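Local coordinates for protein of unknown function with a cupin-like fold (PDB 3CJX) that is of unknown function but adopts a ChrR-like cupin fold, and may, like other cupins, hold a metal or small ligand within its beta sandwich, at residues 36-40 with 135-139; 58-64 with 92-98; 117-121 with 131-135; 139-143 with 154-158. One frame throughout, in Å; residues are numbered along the deposited sequence.

Contact 1. Residues 36-40 with 135-139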
loop_
_atom_site.group_PDB
_atom_site.type_symbol
_atom_site.label_atom_id
_atom_site.label_comp_id
_atom_site.label_asym_id
_atom_site.label_seq_id
_atom_site.Cartn_x
_atom_site.Cartn_y
_atom_site.Cartn_z
ATOM N N PHE A 36 9.568 1.135 0.901
ATOM C CA PHE A 36 10.071 1.606 2.191
ATOM C C PHE A 36 9.104 1.255 3.315
ATOM O O PHE A 36 7.931 1.558 3.218
ATOM C CB PHE A 36 10.285 3.121 2.145
ATOM C CG PHE A 36 10.902 3.680 3.384
ATOM C CD1 PHE A 36 12.272 3.742 3.512
ATOM C CD2 PHE A 36 10.114 4.134 4.427
ATOM C CE1 PHE A 36 12.849 4.246 4.652
ATOM C CE2 PHE A 36 10.684 4.632 5.572
ATOM C CZ PHE A 36 12.045 4.693 5.687
HETATM N N MSE A 37 9.606 0.635 4.388
HETATM C CA MSE A 37 8.766 0.242 5.533
HETATM C C MSE A 37 9.398 0.582 6.872
HETATM O O MSE A 37 10.463 0.071 7.213
HETATM C CB MSE A 37 8.478 -1.240 5.487
HETATM C CG MSE A 37 8.100 -1.675 4.122
HETATM SE SE MSE A 37 6.851 -3.082 4.158
HETATM C CE MSE A 37 5.289 -1.971 4.480
ATOM N N ASP A 38 8.723 1.439 7.627
ATOM C CA ASP A 38 9.189 1.907 8.933
ATOM C C ASP A 38 8.069 1.668 9.928
ATOM O O ASP A 38 7.258 2.557 10.156
ATOM C CB ASP A 38 9.536 3.401 8.864
ATOM C CG ASP A 38 10.081 3.952 10.174
ATOM O OD1 ASP A 38 9.882 3.314 11.237
ATOM O OD2 ASP A 38 10.711 5.041 10.144
ATOM N N PRO A 39 8.009 0.462 10.516
ATOM C CA PRO A 39 6.967 0.148 11.497
ATOM C C PRO A 39 7.001 0.991 12.765
ATOM O O PRO A 39 5.978 1.137 13.437
ATOM C CB PRO A 39 7.261 -1.302 11.876
ATOM C CG PRO A 39 8.148 -1.818 10.819
ATOM C CD PRO A 39 8.914 -0.676 10.304
ATOM N N TYR A 40 8.150 1.575 13.060
ATOM C CA TYR A 40 8.337 2.311 14.288
ATOM C C TYR A 40 7.775 3.725 14.169
ATOM O O TYR A 40 7.163 4.204 15.110
ATOM C CB TYR A 40 9.810 2.204 14.704
ATOM C CG TYR A 40 10.220 0.746 14.585
ATOM C CD1 TYR A 40 9.715 -0.209 15.469
ATOM C CD2 TYR A 40 11.012 0.308 13.530
ATOM C CE1 TYR A 40 10.027 -1.564 15.333
ATOM C CE2 TYR A 40 11.331 -1.035 13.387
ATOM C CZ TYR A 40 10.833 -1.969 14.284
ATOM O OH TYR A 40 11.178 -3.298 14.130
ATOM N N ALA A 135 2.263 -0.841 9.552
ATOM C CA ALA A 135 3.493 -1.153 8.827
ATOM C C ALA A 135 4.064 -2.514 9.252
ATOM O O ALA A 135 4.525 -3.316 8.428
ATOM C CB ALA A 135 4.511 -0.049 9.043
ATOM N N GLY A 136 4.006 -2.784 10.542
ATOM C CA GLY A 136 4.496 -4.050 11.059
ATOM C C GLY A 136 3.744 -5.243 10.498
ATOM O O GLY A 136 4.363 -6.211 10.069
ATOM N N VAL A 137 2.413 -5.170 10.494
ATOM C CA VAL A 137 1.588 -6.274 10.006
ATOM C C VAL A 137 1.858 -6.541 8.533
ATOM O O VAL A 137 2.065 -7.690 8.122
ATOM C CB VAL A 137 0.064 -6.006 10.218
ATOM C CG1 VAL A 137 -0.781 -7.020 9.424
ATOM C CG2 VAL A 137 -0.308 -6.028 11.707
ATOM N N ILE A 138 1.872 -5.470 7.748
ATOM C CA ILE A 138 2.115 -5.566 6.318
ATOM C C ILE A 138 3.504 -6.131 6.061
ATOM O O ILE A 138 3.665 -7.002 5.197
ATOM C CB ILE A 138 1.930 -4.224 5.589
ATOM C CG1 ILE A 138 0.507 -3.699 5.768
ATOM C CG2 ILE A 138 2.158 -4.402 4.109
ATOM C CD1 ILE A 138 -0.558 -4.667 5.288
ATOM N N LYS A 139 4.490 -5.679 6.831
ATOM C CA LYS A 139 5.852 -6.196 6.684
ATOM C C LYS A 139 5.901 -7.700 6.919
ATOM O O LYS A 139 6.576 -8.415 6.185
ATOM C CB LYS A 139 6.833 -5.489 7.627
ATOM C CG LYS A 139 8.315 -5.793 7.334
ATOM C CD LYS A 139 9.244 -4.932 8.201
ATOM C CE LYS A 139 10.719 -5.145 7.891
ATOM N NZ LYS A 139 11.171 -6.562 8.079
#

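Contact 2. Residues 58-64 with 92-98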
loop_
_atom_site.group_PDB
_atom_site.type_symbol
_atom_site.label_atom_id
_atom_site.label_comp_id
_atom_site.label_asym_id
_atom_site.label_seq_id
_atom_site.Cartn_x
_atom_site.Cartn_y
_atom_site.Cartn_z
ATOM N N LEU A 58 -13.733 -0.848 4.162
ATOM C CA LEU A 58 -13.561 0.546 4.571
ATOM C C LEU A 58 -12.251 0.680 5.364
ATOM O O LEU A 58 -11.997 -0.091 6.274
ATOM C CB LEU A 58 -14.726 1.046 5.433
ATOM C CG LEU A 58 -16.062 1.470 4.825
ATOM C CD1 LEU A 58 -17.049 1.726 5.933
ATOM C CD2 LEU A 58 -15.919 2.718 4.028
ATOM N N HIS A 59 -11.430 1.659 4.996
ATOM C CA HIS A 59 -10.144 1.923 5.658
ATOM C C HIS A 59 -10.187 3.224 6.429
ATOM O O HIS A 59 -10.261 4.279 5.810
ATOM C CB HIS A 59 -8.980 2.042 4.644
ATOM C CG HIS A 59 -8.663 0.775 3.898
ATOM N ND1 HIS A 59 -8.502 -0.445 4.521
ATOM C CD2 HIS A 59 -8.417 0.556 2.583
ATOM C CE1 HIS A 59 -8.217 -1.368 3.618
ATOM N NE2 HIS A 59 -8.159 -0.786 2.435
ATOM N N PHE A 60 -10.147 3.163 7.761
ATOM C CA PHE A 60 -10.028 4.370 8.583
ATOM C C PHE A 60 -8.535 4.672 8.717
ATOM O O PHE A 60 -7.781 3.823 9.190
ATOM C CB PHE A 60 -10.636 4.164 9.969
ATOM C CG PHE A 60 -10.449 5.319 10.888
ATOM C CD1 PHE A 60 -11.342 6.362 10.880
ATOM C CD2 PHE A 60 -9.379 5.368 11.755
ATOM C CE1 PHE A 60 -11.179 7.440 11.717
ATOM C CE2 PHE A 60 -9.206 6.455 12.596
ATOM C CZ PHE A 60 -10.114 7.487 12.581
ATOM N N HIS A 61 -8.116 5.872 8.310
ATOM C CA HIS A 61 -6.694 6.280 8.358
ATOM C C HIS A 61 -6.345 7.045 9.623
ATOM O O HIS A 61 -7.007 8.019 9.949
ATOM C CB HIS A 61 -6.339 7.162 7.163
ATOM C CG HIS A 61 -6.662 6.537 5.853
ATOM N ND1 HIS A 61 -6.041 5.388 5.412
ATOM C CD2 HIS A 61 -7.558 6.874 4.895
ATOM C CE1 HIS A 61 -6.533 5.052 4.231
ATOM N NE2 HIS A 61 -7.461 5.933 3.898
ATOM N N THR A 62 -5.310 6.609 10.332
ATOM C CA THR A 62 -4.865 7.318 11.520
ATOM C C THR A 62 -3.797 8.369 11.194
ATOM O O THR A 62 -3.423 9.154 12.050
ATOM C CB THR A 62 -4.283 6.355 12.571
ATOM O OG1 THR A 62 -3.153 5.671 12.019
ATOM C CG2 THR A 62 -5.336 5.335 13.035
ATOM N N GLY A 63 -3.283 8.345 9.967
ATOM C CA GLY A 63 -2.274 9.296 9.509
ATOM C C GLY A 63 -2.563 9.636 8.058
ATOM O O GLY A 63 -3.528 9.081 7.486
ATOM N N THR A 64 -1.747 10.507 7.450
ATOM C CA THR A 64 -2.012 10.954 6.075
ATOM C C THR A 64 -1.755 9.899 5.013
ATOM O O THR A 64 -1.048 8.937 5.254
ATOM C CB THR A 64 -1.183 12.204 5.670
ATOM O OG1 THR A 64 0.204 11.872 5.616
ATOM C CG2 THR A 64 -1.417 13.378 6.637
ATOM N N GLU A 92 -5.161 12.445 1.381
ATOM C CA GLU A 92 -6.244 12.036 2.266
ATOM C C GLU A 92 -5.739 12.305 3.700
ATOM O O GLU A 92 -4.677 11.816 4.081
ATOM C CB GLU A 92 -6.491 10.551 2.068
ATOM C CG GLU A 92 -7.943 10.141 1.975
ATOM C CD GLU A 92 -8.092 8.607 2.016
ATOM O OE1 GLU A 92 -7.092 7.910 1.676
ATOM O OE2 GLU A 92 -9.188 8.097 2.391
ATOM N N PRO A 93 -6.456 13.116 4.480
ATOM C CA PRO A 93 -5.907 13.349 5.814
ATOM C C PRO A 93 -6.205 12.226 6.791
ATOM O O PRO A 93 -6.985 11.321 6.498
ATOM C CB PRO A 93 -6.626 14.625 6.260
ATOM C CG PRO A 93 -7.933 14.568 5.575
ATOM C CD PRO A 93 -7.704 13.866 4.260
ATOM N N GLY A 94 -5.563 12.294 7.949
ATOM C CA GLY A 94 -5.842 11.372 9.030
ATOM C C GLY A 94 -7.260 11.685 9.495
ATOM O O GLY A 94 -7.721 12.828 9.388
ATOM N N GLY A 95 -7.954 10.651 9.962
ATOM C CA GLY A 95 -9.310 10.755 10.458
ATOM C C GLY A 95 -10.347 10.459 9.395
ATOM O O GLY A 95 -11.537 10.394 9.701
ATOM N N SER A 96 -9.910 10.268 8.151
ATOM C CA SER A 96 -10.832 9.967 7.086
ATOM C C SER A 96 -11.075 8.458 6.968
ATOM O O SER A 96 -10.276 7.643 7.424
ATOM C CB SER A 96 -10.341 10.561 5.764
ATOM O OG SER A 96 -9.138 9.965 5.306
ATOM N N ILE A 97 -12.221 8.117 6.391
ATOM C CA ILE A 97 -12.609 6.742 6.176
ATOM C C ILE A 97 -13.293 6.668 4.810
ATOM O O ILE A 97 -14.288 7.334 4.581
ATOM C CB ILE A 97 -13.523 6.224 7.323
ATOM C CG1 ILE A 97 -13.967 4.778 7.056
ATOM C CG2 ILE A 97 -14.715 7.148 7.517
ATOM C CD1 ILE A 97 -14.693 4.142 8.243
ATOM N N HIS A 98 -12.727 5.899 3.889
ATOM C CA HIS A 98 -13.314 5.725 2.562
ATOM C C HIS A 98 -13.137 4.287 2.129
ATOM O O HIS A 98 -12.438 3.526 2.782
ATOM C CB HIS A 98 -12.670 6.660 1.529
ATOM C CG HIS A 98 -12.765 8.107 1.886
ATOM N ND1 HIS A 98 -11.666 8.859 2.241
ATOM C CD2 HIS A 98 -13.836 8.925 2.005
ATOM C CE1 HIS A 98 -12.052 10.087 2.536
ATOM N NE2 HIS A 98 -13.364 10.153 2.406
#

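Contact 3. Residues 117-121 with 131-135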
loop_
_atom_site.group_PDB
_atom_site.type_symbol
_atom_site.label_atom_id
_atom_site.label_comp_id
_atom_site.label_asym_id
_atom_site.label_seq_id
_atom_site.Cartn_x
_atom_site.Cartn_y
_atom_site.Cartn_z
ATOM N N SER A 117 0.954 6.948 6.077
ATOM C CA SER A 117 1.430 7.153 7.438
ATOM C C SER A 117 0.385 6.650 8.397
ATOM O O SER A 117 -0.815 6.698 8.121
ATOM C CB SER A 117 1.709 8.619 7.736
ATOM O OG SER A 117 2.820 9.035 6.978
ATOM N N GLY A 118 0.856 6.174 9.536
ATOM C CA GLY A 118 -0.002 5.657 10.550
ATOM C C GLY A 118 -0.501 4.293 10.173
ATOM O O GLY A 118 0.052 3.602 9.318
ATOM N N CYS A 119 -1.618 3.953 10.774
ATOM C CA CYS A 119 -2.179 2.649 10.653
ATOM C C CYS A 119 -3.544 2.672 9.961
ATOM O O CYS A 119 -4.179 3.721 9.807
ATOM C CB CYS A 119 -2.257 2.109 12.074
ATOM S SG CYS A 119 -3.067 0.630 12.268
ATOM N N ASN A 120 -3.959 1.493 9.530
ATOM C CA ASN A 120 -5.258 1.362 8.904
ATOM C C ASN A 120 -6.123 0.505 9.794
ATOM O O ASN A 120 -5.728 -0.557 10.257
ATOM C CB ASN A 120 -5.169 0.845 7.458
ATOM C CG ASN A 120 -4.761 1.944 6.466
ATOM O OD1 ASN A 120 -4.441 3.066 6.861
ATOM N ND2 ASN A 120 -4.793 1.626 5.179
ATOM N N VAL A 121 -7.299 1.037 10.122
ATOM C CA VAL A 121 -8.237 0.300 10.963
ATOM C C VAL A 121 -9.346 -0.033 9.985
ATOM O O VAL A 121 -9.910 0.860 9.354
ATOM C CB VAL A 121 -8.750 1.101 12.186
ATOM C CG1 VAL A 121 -9.596 0.204 13.085
ATOM C CG2 VAL A 121 -7.589 1.666 12.950
ATOM N N GLY A 131 -10.247 -5.552 11.462
ATOM C CA GLY A 131 -8.845 -5.693 11.865
ATOM C C GLY A 131 -8.014 -4.427 11.651
ATOM O O GLY A 131 -8.504 -3.404 11.169
ATOM N N LEU A 132 -6.743 -4.512 12.027
ATOM C CA LEU A 132 -5.786 -3.418 11.909
ATOM C C LEU A 132 -4.767 -3.800 10.880
ATOM O O LEU A 132 -4.454 -4.965 10.737
ATOM C CB LEU A 132 -5.038 -3.200 13.246
ATOM C CG LEU A 132 -5.691 -2.300 14.280
ATOM C CD1 LEU A 132 -4.925 -2.331 15.596
ATOM C CD2 LEU A 132 -5.767 -0.896 13.732
ATOM N N SER A 133 -4.231 -2.828 10.171
ATOM C CA SER A 133 -3.116 -3.084 9.270
ATOM C C SER A 133 -2.056 -1.984 9.426
ATOM O O SER A 133 -2.148 -0.957 8.770
ATOM C CB SER A 133 -3.578 -3.171 7.809
ATOM O OG SER A 133 -4.428 -4.285 7.565
ATOM N N ASP A 134 -1.082 -2.171 10.319
ATOM C CA ASP A 134 0.029 -1.195 10.445
ATOM C C ASP A 134 1.235 -1.690 9.638
ATOM O O ASP A 134 1.221 -2.812 9.109
ATOM C CB ASP A 134 0.432 -0.933 11.907
ATOM C CG ASP A 134 0.867 -2.192 12.635
ATOM O OD1 ASP A 134 0.817 -3.291 12.029
ATOM O OD2 ASP A 134 1.241 -2.078 13.827
ATOM N N ALA A 135 2.263 -0.841 9.552
ATOM C CA ALA A 135 3.493 -1.153 8.827
ATOM C C ALA A 135 4.064 -2.514 9.252
ATOM O O ALA A 135 4.525 -3.316 8.428
ATOM C CB ALA A 135 4.511 -0.049 9.043
#

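Contact 4. Residues 139-143 with 154-158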
loop_
_atom_site.group_PDB
_atom_site.type_symbol
_atom_site.label_atom_id
_atom_site.label_comp_id
_atom_site.label_asym_id
_atom_site.label_seq_id
_atom_site.Cartn_x
_atom_site.Cartn_y
_atom_site.Cartn_z
ATOM N N LYS A 139 4.490 -5.679 6.831
ATOM C CA LYS A 139 5.852 -6.196 6.684
ATOM C C LYS A 139 5.901 -7.700 6.919
ATOM O O LYS A 139 6.576 -8.415 6.185
ATOM C CB LYS A 139 6.833 -5.489 7.627
ATOM C CG LYS A 139 8.315 -5.793 7.334
ATOM C CD LYS A 139 9.244 -4.932 8.201
ATOM C CE LYS A 139 10.719 -5.145 7.891
ATOM N NZ LYS A 139 11.171 -6.562 8.079
ATOM N N ASN A 140 5.197 -8.180 7.940
ATOM C CA ASN A 140 5.151 -9.632 8.194
ATOM C C ASN A 140 4.607 -10.391 6.980
ATOM O O ASN A 140 5.197 -11.402 6.586
ATOM C CB ASN A 140 4.363 -9.985 9.462
ATOM C CG ASN A 140 5.060 -9.512 10.735
ATOM O OD1 ASN A 140 6.002 -8.716 10.695
ATOM N ND2 ASN A 140 4.595 -9.998 11.871
ATOM N N TRP A 141 3.508 -9.931 6.387
ATOM C CA TRP A 141 2.999 -10.614 5.199
ATOM C C TRP A 141 4.017 -10.517 4.074
ATOM O O TRP A 141 4.250 -11.504 3.370
ATOM C CB TRP A 141 1.657 -10.064 4.714
ATOM C CG TRP A 141 1.201 -10.784 3.483
ATOM C CD1 TRP A 141 0.470 -11.931 3.428
ATOM C CD2 TRP A 141 1.494 -10.431 2.132
ATOM N NE1 TRP A 141 0.272 -12.301 2.125
ATOM C CE2 TRP A 141 0.902 -11.401 1.312
ATOM C CE3 TRP A 141 2.204 -9.384 1.537
ATOM C CZ2 TRP A 141 0.982 -11.353 -0.064
ATOM C CZ3 TRP A 141 2.279 -9.333 0.175
ATOM C CH2 TRP A 141 1.673 -10.305 -0.616
ATOM N N VAL A 142 4.624 -9.340 3.907
ATOM C CA VAL A 142 5.632 -9.154 2.847
ATOM C C VAL A 142 6.771 -10.171 2.973
ATOM O O VAL A 142 7.074 -10.897 2.024
ATOM C CB VAL A 142 6.252 -7.717 2.853
ATOM C CG1 VAL A 142 7.565 -7.688 2.032
ATOM C CG2 VAL A 142 5.229 -6.656 2.381
ATOM N N ASP A 143 7.374 -10.239 4.156
ATOM C CA ASP A 143 8.506 -11.141 4.386
ATOM C C ASP A 143 8.095 -12.595 4.193
ATOM O O ASP A 143 8.884 -13.395 3.703
ATOM C CB ASP A 143 9.121 -10.919 5.771
ATOM C CG ASP A 143 9.840 -9.581 5.892
ATOM O OD1 ASP A 143 10.379 -9.092 4.865
ATOM O OD2 ASP A 143 9.887 -9.031 7.030
ATOM N N ARG A 154 13.997 -7.007 -3.020
ATOM C CA ARG A 154 14.531 -6.336 -1.836
ATOM C C ARG A 154 13.802 -5.027 -1.675
ATOM O O ARG A 154 13.404 -4.430 -2.669
ATOM C CB ARG A 154 16.000 -5.968 -1.998
ATOM C CG ARG A 154 16.946 -7.103 -2.283
ATOM C CD ARG A 154 18.393 -6.593 -2.231
ATOM N NE ARG A 154 18.627 -5.496 -3.179
ATOM C CZ ARG A 154 19.723 -4.733 -3.209
ATOM N NH1 ARG A 154 20.720 -4.913 -2.339
ATOM N NH2 ARG A 154 19.816 -3.765 -4.114
ATOM N N TYR A 155 13.653 -4.579 -0.431
ATOM C CA TYR A 155 13.024 -3.292 -0.131
ATOM C C TYR A 155 13.782 -2.627 1.036
ATOM O O TYR A 155 14.640 -3.241 1.661
ATOM C CB TYR A 155 11.517 -3.459 0.154
ATOM C CG TYR A 155 11.210 -4.248 1.408
ATOM C CD1 TYR A 155 11.098 -5.631 1.363
ATOM C CD2 TYR A 155 11.041 -3.610 2.636
ATOM C CE1 TYR A 155 10.831 -6.363 2.498
ATOM C CE2 TYR A 155 10.771 -4.335 3.786
ATOM C CZ TYR A 155 10.671 -5.718 3.708
ATOM O OH TYR A 155 10.432 -6.478 4.826
ATOM N N ILE A 156 13.469 -1.369 1.314
ATOM C CA ILE A 156 14.142 -0.634 2.371
ATOM C C ILE A 156 13.312 -0.691 3.651
ATOM O O ILE A 156 12.089 -0.524 3.606
ATOM C CB ILE A 156 14.344 0.828 1.982
ATOM C CG1 ILE A 156 15.011 0.929 0.616
ATOM C CG2 ILE A 156 15.144 1.552 3.058
ATOM C CD1 ILE A 156 16.285 0.211 0.534
ATOM N N ALA A 157 13.981 -0.923 4.782
ATOM C CA ALA A 157 13.312 -1.033 6.063
ATOM C C ALA A 157 14.087 -0.293 7.136
ATOM O O ALA A 157 15.302 -0.314 7.147
ATOM C CB ALA A 157 13.159 -2.496 6.446
ATOM N N ALA A 158 13.366 0.372 8.030
ATOM C CA ALA A 158 13.976 1.095 9.139
ATOM C C ALA A 158 14.053 0.134 10.320
ATOM O O ALA A 158 13.075 -0.546 10.621
ATOM C CB ALA A 158 13.144 2.318 9.490
#

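Contact 1. Residues 36-40 with 135-139
Met37, modelled as selenomethionine, is the first residue of 36-40 to reach helix 135-139. Its side chain leaves the strand toward the helix, with CG beside the backbone N (chi1 -45°), and then bends at both following torsions. The bends carry SE of Met37 to the backbone of the helix, 4.1 Å from CA of Lys139, and turn the terminal methyl onto the neighbouring residue, where CE of Met37 lies 4.0 Å from CG2 of Ile138. The two side chains cross at about a right angle, so the selenoether end touches the isoleucine at its CG2 branch. Met44 of strand 43-50 packs on both, adding to a small apolar cluster beside the helix.

At Asp38 the side chain points away and the backbone makes the contact, O of Asp38 lying 3.9 Å from CB of Ala135. The carboxylate is occupied near its own strand end, with OD1 bonded to N of Asn41 and more weakly to N of Tyr40.

Pro39 lies beside the first turn of the helix. CA of Pro39 is 3.5 Å from CB of Ala135, and its ring carbon CB is 3.8 Å from N of Gly136. CG of Pro39 meets the aliphatic chain of Lys139 at CD, 4.2 Å away.

The contact is thus van der Waals packing by one selenoether side chain, one proline ring and small helix residues. Strand segment 36-38 and helix segment 135-139 run at 128° to each other: a C-terminal helix that follows the last strand of one sheet and packs on the edge region of the other in a cupin-type beta sandwich.

Contact 2. Residues 58-64 with 92-98
His61 and Glu92 meet almost perpendicularly, the imidazole and carboxylate planes being 78° apart. OE2 of Glu92 lies at the ring edge, in the imidazole plane, 3.2 Å from NE2 of His61. NE2 of His61 makes a weak hydrogen bond to a bound glycerol. At the ring edge OG of Ser96 sits 3.5 Å from CD2 of His61. That hydroxyl is turned back over its own loop, where OG of Ser96 donates to O of Pro93 at 2.8 Å and braces the type II turn 93-96.

The imidazole of His98 comes to Glu92 differently. ND1 of His98 donates to OE2 of Glu92 over 2.6 Å in a nearly straight bond (175°), with the oxygen in the ring plane and met on its anti side. The ring of Tyr76 stacks on His98.

On the other face of the sheet Phe60 crosses Ile97 at about a right angle, CB of Ile97 standing at the ring edge 4.2 Å from CD1 of Phe60. The backbones pair antiparallel: N of His59 bonds to O of His98, N of His61 to O of Ser96, and N of Gly95 to O of His61 (2.8 Å), tying the turn to the strand end.

The His-X-His of 59-61 and the Pro-X-Gly-X-X-His of 93-98 match cupin sequence motifs. One carboxylate group sits between two imidazoles beside the glycerol, a grouping consistent with a polar pocket that could bind a metal or ligand, although no such role is established.

Contact 3. Residues 117-121 with 131-135
Val121 and Leu132 stand side by side on one face of a beta hairpin, formed by strands 120-123 and 129-133 at the edge of the antiparallel sheet of the cupin sandwich.

Backbone bonding sets the register. Asn120 and Ser133 form an antiparallel hydrogen-bonded pair: N of Asn120 donates to O of Ser133 (3.1 Å), and N of Ser133 returns a bond to O of Asn120 (2.7 Å). The same carbonyl oxygen of Asn120 receives a CA-H...O contact from Leu132, its CA 3.3 Å away. Val121 and Leu132 follow as a non-hydrogen-bonded pair. On the far edge of strand 120-123, Val121 bonds through its backbone to Phe60, and N of Cys119 to the hydroxyl of Thr62, so the hairpin is joined to strand 58-61.

Apolar packing is gathered at one methyl of Leu132. With CG lying beside the backbone N (chi1 -86°), the side chain brings CD2 between two neighbours from the opposite strand: it rests on the isopropyl group of Val121, 3.9 Å from its CB, and also touches SG of Cys119. The sulfur stands anti to its own backbone N (chi1 173°), which swings it across toward 131-135. The side chains of Asn120 and Ser133 both leave on the other face.

Among polar side chains, Asp134 is the N-cap of helix 135-148. Its OD1 accepts a bond from N of Val137, while the methylene of the same side chain faces the cysteine, with CB of Asp134 3.8 Å from SG of Cys119.

Contact 4. Residues 139-143 with 154-158
The Tyr155 ring takes a carboxylate oxygen of Asp143 at its edge, in the plane of the ring: OD1 of Asp143 lies on the CE1 side of the hydroxyl, and CE of Lys139 comes to the edge on the CE2 side. Carboxylate and ring planes are only 24° apart, although the two side chains cross at about a right angle. OH of Tyr155 donates to OD1 of Asp143 over 2.6 Å, meeting that oxygen on its syn side, 29° out of the carboxylate plane. Val142 approaches the ring obliquely through one branch, its CG1 3.6 Å from CE1 of Tyr155. Pro34 of strand 30-38 also packs on both of these side chains.

Lys139 runs extended until its last torsion, where chi4 of -59° turns NZ back toward the acid. There NZ of Lys139 forms a salt bridge with OD2 of Asp143 (3.0 Å), which offers its syn lone pair, and a weak bond to OH of Tyr155 (3.3 Å). At the bend, CE of Lys139 lies 3.9 Å from CB of Ala157. The carboxylate is therefore gripped at both oxygens, by the phenol at one and the ammonium at the other, which fixes its rotation and would help offset its charge.

Lysine and acid stand four residues apart, a classic i to i+4 helix salt bridge. Tyr155 adds a third partner and so links helix 135-148 to the chain entering strand 156-157, the outermost strand of the mixed sheet, parallel to its neighbour 30-38.

The second segment of contact 1 lies between contacts 3 and 4 on the chain: contact 3, on the hairpin 120-123/129-133, ends at Ala135, where that segment begins, and Lys139 leads on to contact 4. Contacts 1 and 4, centres 7 Å apart, bind helix 135-148 to neighbouring strands 30-38 and 156-157 of the mixed sheet. Contact 2 is nested inside the loop closed by contact 1; it belongs to the other sheet, where strand 58-61 adjoins strand 120-123 of contact 3, centres 10 Å apart. Contacts 2 and 4 lie on opposite sides of the chain's centre, 23 Å apart between centres, so the possible ligand pocket is remote from contact 4.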